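Local coordinates for putative lipoprotein (Bacteroides fragilis, PDB 3QNK) that probably serves as a SusD-type lipoprotein of the outer membrane, helping to capture glycans at the cell surface for uptake, at residues L19-I31 against L107-Y119. Residues are numbered along the deposited sequence; the frame is centred on the assembly and turned at random.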
ATOM      1  N   LEU B  19      16.313  -2.004  21.467  1.00 83.20           N
ATOM      2  CA  LEU B  19      15.189  -1.425  20.733  1.00 80.65           C
ATOM      3  C   LEU B  19      15.679  -0.562  19.565  1.00 83.40           C
ATOM      4  O   LEU B  19      15.076  -0.600  18.487  1.00 81.08           O
ATOM      5  CB  LEU B  19      14.284  -0.610  21.658  1.00 81.01           C
ATOM      6  CG  LEU B  19      13.519  -1.365  22.741  1.00 85.91           C
ATOM      7  CD1 LEU B  19      12.634  -0.405  23.515  1.00 86.39           C
ATOM      8  CD2 LEU B  19      12.695  -2.523  22.170  1.00 84.36           C
ATOM      9  N   VAL B  20      16.791   0.181  19.762  1.00 80.88           N
ATOM     10  CA  VAL B  20      17.370   1.016  18.707  1.00 79.01           C
ATOM     11  C   VAL B  20      17.929   0.104  17.633  1.00 81.47           C
ATOM     12  O   VAL B  20      17.733   0.390  16.448  1.00 81.20           O
ATOM     13  CB  VAL B  20      18.419   2.023  19.229  1.00 84.40           C
ATOM     14  CG1 VAL B  20      19.090   2.782  18.079  1.00 82.91           C
ATOM     15  CG2 VAL B  20      17.783   3.004  20.207  1.00 85.45           C
ATOM     16  N   LYS B  21      18.560  -1.025  18.035  1.00 76.98           N
ATOM     17  CA  LYS B  21      19.089  -2.014  17.088  1.00 74.45           C
ATOM     18  C   LYS B  21      17.917  -2.635  16.282  1.00 74.47           C
ATOM     19  O   LYS B  21      18.055  -2.838  15.069  1.00 70.77           O
ATOM     20  CB  LYS B  21      19.939  -3.080  17.809  1.00 77.94           C
ATOM     21  N   TYR B  22      16.743  -2.848  16.945  1.00 72.56           N
ATOM     22  CA  TYR B  22      15.526  -3.371  16.311  1.00 72.56           C
ATOM     23  C   TYR B  22      14.941  -2.355  15.312  1.00 72.77           C
ATOM     24  O   TYR B  22      14.438  -2.752  14.259  1.00 70.42           O
ATOM     25  CB  TYR B  22      14.470  -3.755  17.358  1.00 76.64           C
ATOM     26  CG  TYR B  22      14.740  -5.049  18.099  1.00 82.26           C
ATOM     27  CD1 TYR B  22      15.568  -6.031  17.555  1.00 84.33           C
ATOM     28  CD2 TYR B  22      14.124  -5.318  19.318  1.00 86.29           C
ATOM     29  CE1 TYR B  22      15.838  -7.216  18.245  1.00 88.63           C
ATOM     30  CE2 TYR B  22      14.365  -6.512  20.009  1.00 89.64           C
ATOM     31  CZ  TYR B  22      15.227  -7.460  19.470  1.00100.44           C
ATOM     32  OH  TYR B  22      15.469  -8.645  20.144  1.00103.86           O
ATOM     33  N   TYR B  23      15.053  -1.046  15.626  1.00 67.01           N
ATOM     34  CA  TYR B  23      14.587   0.022  14.744  1.00 64.24           C
ATOM     35  C   TYR B  23      15.348  -0.035  13.414  1.00 67.21           C
ATOM     36  O   TYR B  23      14.728   0.034  12.348  1.00 66.14           O
ATOM     37  CB  TYR B  23      14.758   1.401  15.422  1.00 64.60           C
ATOM     38  CG  TYR B  23      14.058   2.539  14.711  1.00 63.10           C
ATOM     39  CD1 TYR B  23      14.586   3.090  13.541  1.00 62.88           C
ATOM     40  CD2 TYR B  23      12.872   3.072  15.207  1.00 64.00           C
ATOM     41  CE1 TYR B  23      13.925   4.109  12.861  1.00 61.41           C
ATOM     42  CE2 TYR B  23      12.200   4.090  14.533  1.00 63.85           C
ATOM     43  CZ  TYR B  23      12.734   4.609  13.363  1.00 65.08           C
ATOM     44  OH  TYR B  23      12.101   5.634  12.715  1.00 60.13           O
ATOM     45  N   VAL B  24      16.692  -0.181  13.480  1.00 63.49           N
ATOM     46  CA  VAL B  24      17.554  -0.245  12.293  1.00 61.37           C
ATOM     47  C   VAL B  24      17.226  -1.535  11.504  1.00 66.45           C
ATOM     48  O   VAL B  24      17.153  -1.475  10.282  1.00 64.63           O
ATOM     49  CB  VAL B  24      19.045  -0.098  12.657  1.00 64.09           C
ATOM     50  CG1 VAL B  24      19.932  -0.116  11.421  1.00 61.81           C
ATOM     51  CG2 VAL B  24      19.277   1.186  13.434  1.00 64.67           C
ATOM     52  N   ASN B  25      16.909  -2.652  12.197  1.00 65.51           N
ATOM     53  CA  ASN B  25      16.491  -3.899  11.533  1.00 65.27           C
ATOM     54  C   ASN B  25      15.214  -3.684  10.740  1.00 68.88           C
ATOM     55  O   ASN B  25      15.084  -4.218   9.630  1.00 68.18           O
ATOM     56  CB  ASN B  25      16.273  -5.029  12.543  1.00 71.01           C
ATOM     57  CG  ASN B  25      17.507  -5.595  13.212  1.00 95.44           C
ATOM     58  OD1 ASN B  25      18.645  -5.109  13.066  1.00 90.19           O
ATOM     59  ND2 ASN B  25      17.289  -6.644  13.986  1.00 89.85           N
ATOM     60  N   ASP B  26      14.281  -2.866  11.299  1.00 64.42           N
ATOM     61  CA  ASP B  26      13.025  -2.510  10.640  1.00 61.87           C
ATOM     62  C   ASP B  26      13.303  -1.705   9.382  1.00 61.85           C
ATOM     63  O   ASP B  26      12.613  -1.887   8.375  1.00 58.67           O
ATOM     64  CB  ASP B  26      12.118  -1.736  11.596  1.00 64.76           C
ATOM     65  CG  ASP B  26      10.734  -1.440  11.053  1.00 74.90           C
ATOM     66  OD1 ASP B  26      10.046  -2.396  10.643  1.00 76.75           O
ATOM     67  OD2 ASP B  26      10.313  -0.251  11.101  1.00 77.15           O
ATOM     68  N   LEU B  27      14.331  -0.827   9.429  1.00 59.19           N
ATOM     69  CA  LEU B  27      14.713  -0.004   8.281  1.00 57.84           C
ATOM     70  C   LEU B  27      15.300  -0.883   7.183  1.00 60.18           C
ATOM     71  O   LEU B  27      15.008  -0.663   6.009  1.00 59.96           O
ATOM     72  CB  LEU B  27      15.686   1.120   8.672  1.00 58.52           C
ATOM     73  CG  LEU B  27      15.154   2.201   9.600  1.00 63.82           C
ATOM     74  CD1 LEU B  27      16.276   3.068  10.118  1.00 65.03           C
ATOM     75  CD2 LEU B  27      14.169   3.070   8.906  1.00 63.04           C
ATOM     76  N   TYR B  28      16.074  -1.902   7.555  1.00 56.32           N
ATOM     77  CA  TYR B  28      16.606  -2.850   6.574  1.00 55.83           C
ATOM     78  C   TYR B  28      15.459  -3.654   5.971  1.00 62.47           C
ATOM     79  O   TYR B  28      15.472  -3.932   4.773  1.00 63.10           O
ATOM     80  CB  TYR B  28      17.633  -3.802   7.208  1.00 56.61           C
ATOM     81  CG  TYR B  28      19.048  -3.271   7.273  1.00 55.64           C
ATOM     82  CD1 TYR B  28      19.884  -3.312   6.153  1.00 55.92           C
ATOM     83  CD2 TYR B  28      19.592  -2.821   8.477  1.00 56.16           C
ATOM     84  CE1 TYR B  28      21.208  -2.866   6.220  1.00 55.37           C
ATOM     85  CE2 TYR B  28      20.906  -2.356   8.551  1.00 56.67           C
ATOM     86  CZ  TYR B  28      21.717  -2.391   7.424  1.00 63.34           C
ATOM     87  OH  TYR B  28      23.016  -1.930   7.495  1.00 64.55           O
ATOM     88  N   SER B  29      14.445  -3.996   6.796  1.00 59.98           N
ATOM     89  CA  SER B  29      13.271  -4.765   6.366  1.00 59.45           C
ATOM     90  C   SER B  29      12.436  -3.970   5.337  1.00 64.51           C
ATOM     91  O   SER B  29      11.660  -4.563   4.582  1.00 65.33           O
ATOM     92  CB  SER B  29      12.430  -5.195   7.570  1.00 62.27           C
ATOM     93  OG  SER B  29      11.213  -4.479   7.697  1.00 72.06           O
ATOM     94  N   GLU B  30      12.644  -2.641   5.273  1.00 60.96           N
ATOM     95  CA  GLU B  30      11.966  -1.774   4.318  1.00 59.54           C
ATOM     96  C   GLU B  30      12.572  -1.896   2.919  1.00 63.16           C
ATOM     97  O   GLU B  30      12.017  -1.330   1.984  1.00 63.99           O
ATOM     98  CB  GLU B  30      11.970  -0.312   4.782  1.00 60.83           C
ATOM     99  CG  GLU B  30      10.974  -0.010   5.891  1.00 67.67           C
ATOM    100  CD  GLU B  30       9.500  -0.245   5.632  1.00 74.57           C
ATOM    101  OE1 GLU B  30       9.082  -0.280   4.452  1.00 72.72           O
ATOM    102  OE2 GLU B  30       8.754  -0.368   6.630  1.00 67.16           O
ATOM    103  N   ILE B  31      13.683  -2.637   2.755  1.00 58.46           N
ATOM    104  CA  ILE B  31      14.259  -2.849   1.427  1.00 56.83           C
ATOM    105  C   ILE B  31      13.287  -3.759   0.671  1.00 63.57           C
ATOM    106  O   ILE B  31      12.968  -4.861   1.150  1.00 64.89           O
ATOM    107  CB  ILE B  31      15.702  -3.428   1.466  1.00 58.52           C
ATOM    108  CG1 ILE B  31      16.686  -2.467   2.135  1.00 57.62           C
ATOM    109  CG2 ILE B  31      16.170  -3.804   0.045  1.00 57.26           C
ATOM    110  CD1 ILE B  31      17.974  -3.159   2.582  1.00 60.84           C
ATOM    111  N   LEU B 107      25.616   2.763  13.451  1.00 74.45           N
ATOM    112  CA  LEU B 107      24.177   2.656  13.159  1.00 71.89           C
ATOM    113  C   LEU B 107      23.695   3.828  12.319  1.00 73.18           C
ATOM    114  O   LEU B 107      22.973   3.608  11.349  1.00 72.54           O
ATOM    115  CB  LEU B 107      23.319   2.555  14.424  1.00 73.07           C
ATOM    116  CG  LEU B 107      23.471   1.312  15.300  1.00 78.58           C
ATOM    117  CD1 LEU B 107      22.710   1.477  16.617  1.00 79.65           C
ATOM    118  CD2 LEU B 107      23.041   0.046  14.573  1.00 79.06           C
ATOM    119  N   THR B 108      24.120   5.067  12.661  1.00 68.35           N
ATOM    120  CA  THR B 108      23.751   6.278  11.906  1.00 66.73           C
ATOM    121  C   THR B 108      24.209   6.134  10.442  1.00 69.77           C
ATOM    122  O   THR B 108      23.458   6.490   9.543  1.00 68.91           O
ATOM    123  CB  THR B 108      24.305   7.535  12.578  1.00 65.36           C
ATOM    124  OG1 THR B 108      23.902   7.526  13.945  1.00 69.34           O
ATOM    125  CG2 THR B 108      23.808   8.814  11.932  1.00 61.73           C
ATOM    126  N   GLY B 109      25.397   5.566  10.231  1.00 65.83           N
ATOM    127  CA  GLY B 109      25.956   5.308   8.911  1.00 63.37           C
ATOM    128  C   GLY B 109      25.077   4.384   8.099  1.00 63.79           C
ATOM    129  O   GLY B 109      24.844   4.642   6.923  1.00 62.92           O
ATOM    130  N   GLU B 110      24.519   3.346   8.743  1.00 59.44           N
ATOM    131  CA  GLU B 110      23.629   2.367   8.121  1.00 57.79           C
ATOM    132  C   GLU B 110      22.340   3.034   7.671  1.00 63.55           C
ATOM    133  O   GLU B 110      21.872   2.756   6.569  1.00 64.22           O
ATOM    134  CB  GLU B 110      23.324   1.195   9.071  1.00 60.04           C
ATOM    135  CG  GLU B 110      24.544   0.526   9.694  1.00 65.80           C
ATOM    136  CD  GLU B 110      24.292  -0.810  10.360  1.00 78.87           C
ATOM    137  OE1 GLU B 110      23.759  -1.711   9.679  1.00 57.88           O
ATOM    138  OE2 GLU B 110      24.693  -0.991  11.532  1.00 84.07           O
ATOM    139  N   VAL B 111      21.804   3.965   8.473  1.00 60.63           N
ATOM    140  CA  VAL B 111      20.582   4.707   8.147  1.00 59.83           C
ATOM    141  C   VAL B 111      20.867   5.699   7.006  1.00 65.28           C
ATOM    142  O   VAL B 111      19.993   5.869   6.141  1.00 66.41           O
ATOM    143  CB  VAL B 111      19.967   5.384   9.393  1.00 64.88           C
ATOM    144  CG1 VAL B 111      18.617   5.999   9.066  1.00 63.61           C
ATOM    145  CG2 VAL B 111      19.805   4.368  10.525  1.00 66.07           C
ATOM    146  N   HIS B 112      22.098   6.282   6.945  1.00 61.47           N
ATOM    147  CA  HIS B 112      22.489   7.171   5.837  1.00 61.43           C
ATOM    148  C   HIS B 112      22.475   6.398   4.528  1.00 65.06           C
ATOM    149  O   HIS B 112      21.960   6.902   3.522  1.00 65.19           O
ATOM    150  CB  HIS B 112      23.872   7.802   6.046  1.00 63.82           C
ATOM    151  CG  HIS B 112      23.841   9.010   6.924  1.00 69.28           C
ATOM    152  ND1 HIS B 112      23.260  10.200   6.497  1.00 70.82           N
ATOM    153  CD2 HIS B 112      24.274   9.162   8.201  1.00 72.78           C
ATOM    154  CE1 HIS B 112      23.362  11.032   7.525  1.00 71.53           C
ATOM    155  NE2 HIS B 112      23.967  10.452   8.571  1.00 73.15           N
ATOM    156  N   PHE B 113      23.027   5.156   4.555  1.00 58.89           N
ATOM    157  CA  PHE B 113      23.092   4.259   3.404  1.00 56.02           C
ATOM    158  C   PHE B 113      21.693   3.899   2.950  1.00 57.11           C
ATOM    159  O   PHE B 113      21.427   3.927   1.751  1.00 54.38           O
ATOM    160  CB  PHE B 113      23.903   2.981   3.742  1.00 57.99           C
ATOM    161  CG  PHE B 113      23.886   1.934   2.652  1.00 58.36           C
ATOM    162  CD1 PHE B 113      24.699   2.062   1.530  1.00 60.49           C
ATOM    163  CD2 PHE B 113      23.009   0.857   2.715  1.00 60.89           C
ATOM    164  CE1 PHE B 113      24.660   1.118   0.509  1.00 60.67           C
ATOM    165  CE2 PHE B 113      22.981  -0.103   1.700  1.00 63.25           C
ATOM    166  CZ  PHE B 113      23.799   0.042   0.597  1.00 60.86           C
ATOM    167  N   LEU B 114      20.803   3.553   3.914  1.00 53.48           N
ATOM    168  CA  LEU B 114      19.426   3.159   3.622  1.00 51.20           C
ATOM    169  C   LEU B 114      18.612   4.328   3.084  1.00 53.33           C
ATOM    170  O   LEU B 114      17.932   4.149   2.079  1.00 51.44           O
ATOM    171  CB  LEU B 114      18.743   2.515   4.838  1.00 51.24           C
ATOM    172  CG  LEU B 114      19.239   1.092   5.173  1.00 55.09           C
ATOM    173  CD1 LEU B 114      18.728   0.645   6.516  1.00 57.74           C
ATOM    174  CD2 LEU B 114      18.826   0.074   4.124  1.00 51.21           C
ATOM    175  N   ARG B 115      18.728   5.527   3.678  1.00 51.85           N
ATOM    176  CA  ARG B 115      17.976   6.689   3.189  1.00 52.78           C
ATOM    177  C   ARG B 115      18.398   7.047   1.767  1.00 59.19           C
ATOM    178  O   ARG B 115      17.540   7.397   0.951  1.00 59.48           O
ATOM    179  CB  ARG B 115      18.113   7.909   4.121  1.00 55.11           C
ATOM    180  CG  ARG B 115      17.161   9.051   3.735  1.00 62.03           C
ATOM    181  CD  ARG B 115      17.129  10.154   4.748  1.00 64.69           C
ATOM    182  NE  ARG B 115      18.380  10.903   4.748  1.00 64.53           N
ATOM    183  CZ  ARG B 115      18.585  12.002   5.461  1.00 73.80           C
ATOM    184  NH1 ARG B 115      17.618  12.492   6.234  1.00 59.61           N
ATOM    185  NH2 ARG B 115      19.757  12.618   5.414  1.00 49.36           N
ATOM    186  N   ALA B 116      19.709   6.926   1.468  1.00 56.85           N
ATOM    187  CA  ALA B 116      20.278   7.180   0.144  1.00 55.93           C
ATOM    188  C   ALA B 116      19.718   6.186  -0.862  1.00 58.80           C
ATOM    189  O   ALA B 116      19.311   6.566  -1.961  1.00 59.60           O
ATOM    190  CB  ALA B 116      21.788   7.074   0.205  1.00 57.42           C
HETATM  191  N   MSE B 117      19.657   4.916  -0.463  1.00 53.03           N
HETATM  192  CA  MSE B 117      19.123   3.827  -1.260  1.00 49.74           C
HETATM  193  C   MSE B 117      17.644   4.042  -1.566  1.00 51.99           C
HETATM  194  O   MSE B 117      17.229   3.782  -2.698  1.00 54.62           O
HETATM  195  CB  MSE B 117      19.341   2.497  -0.533  1.00 51.92           C
HETATM  196  CG  MSE B 117      18.626   1.347  -1.198  1.00 57.81           C
HETATM  197 SE   MSE B 117      19.234  -0.315  -0.539  0.75 64.76          SE
HETATM  198  CE  MSE B 117      20.835  -0.461  -1.638  1.00 61.26           C
ATOM    199  N   PHE B 118      16.863   4.502  -0.584  1.00 46.65           N
ATOM    200  CA  PHE B 118      15.418   4.725  -0.749  1.00 45.97           C
ATOM    201  C   PHE B 118      15.149   5.884  -1.686  1.00 48.72           C
ATOM    202  O   PHE B 118      14.325   5.721  -2.584  1.00 48.29           O
ATOM    203  CB  PHE B 118      14.710   4.935   0.599  1.00 48.62           C
ATOM    204  CG  PHE B 118      14.786   3.747   1.523  1.00 52.25           C
ATOM    205  CD1 PHE B 118      14.728   2.451   1.027  1.00 56.14           C
ATOM    206  CD2 PHE B 118      14.867   3.918   2.894  1.00 58.32           C
ATOM    207  CE1 PHE B 118      14.792   1.348   1.884  1.00 58.01           C
ATOM    208  CE2 PHE B 118      14.933   2.811   3.754  1.00 62.40           C
ATOM    209  CZ  PHE B 118      14.888   1.533   3.239  1.00 59.55           C
ATOM    210  N   TYR B 119      15.869   7.018  -1.528  1.00 44.71           N
ATOM    211  CA  TYR B 119      15.720   8.172  -2.402  1.00 44.52           C
ATOM    212  C   TYR B 119      16.185   7.853  -3.819  1.00 52.51           C
ATOM    213  O   TYR B 119      15.551   8.313  -4.779  1.00 52.70           O
ATOM    214  CB  TYR B 119      16.465   9.384  -1.874  1.00 47.21           C
ATOM    215  CG  TYR B 119      15.604  10.320  -1.043  1.00 50.98           C
ATOM    216  CD1 TYR B 119      14.548  11.026  -1.618  1.00 52.14           C
ATOM    217  CD2 TYR B 119      15.885  10.553   0.300  1.00 52.00           C
ATOM    218  CE1 TYR B 119      13.756  11.887  -0.861  1.00 51.22           C
ATOM    219  CE2 TYR B 119      15.109  11.424   1.060  1.00 52.69           C
ATOM    220  CZ  TYR B 119      14.037  12.069   0.481  1.00 59.08           C
ATOM    221  OH  TYR B 119      13.281  12.917   1.238  1.00 67.10           O
TER
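L114 reaches from helix 101-126 to the ring of Y28 on helix 17-29 and sets its CD1 methyl over one face, 4.0 Å from the ring centroid and only 8° off the normal, a CH-pi contact. L114 leaves its backbone toward the partner helix, and with CG anti to the carbonyl carbon its fork spreads between Y28, L27 and I31; CD1 also meets CB of L27, while CD2 packs 3.7 Å from CD1 of I31. A branched leucine suits this spot because its two methyls serve different neighbours.

Tyrosine suits its place because it offers an apolar ring face to L114 and a polar hydroxyl beyond it. Its OH donates to OE1 of E110, which sits at the ring edge near the ring plane, with ring and carboxylate turned 62° apart; the bond is modelled as very short, and its length is doubtful. The hydroxyl is also hydrogen-bonded to the backbone N of A179.

Along the apolar seam beside it, V24 CG2 lies 4.1 Å from L107 CD2, and L27 CD1 packs 3.8 Å from V111 CG2. Compact beta-branched valines fit where the backbones come nearest, V24 and V111 having their CA atoms 7.1 Å apart. Farther on, F118 turns its ring edge to the carbonyl O of L27, while CB of E30 touches CZ obliquely; the carboxylate of E30 instead forms salt bridges with K83 and K86.

The axes of the two segments run nearly parallel, 22° apart, within the alpha-alpha superhelix. Helix 76-93 joins them through F90, which touches both V24 and V111, while helices 149-166 and 181-194 pack against helix 101-126.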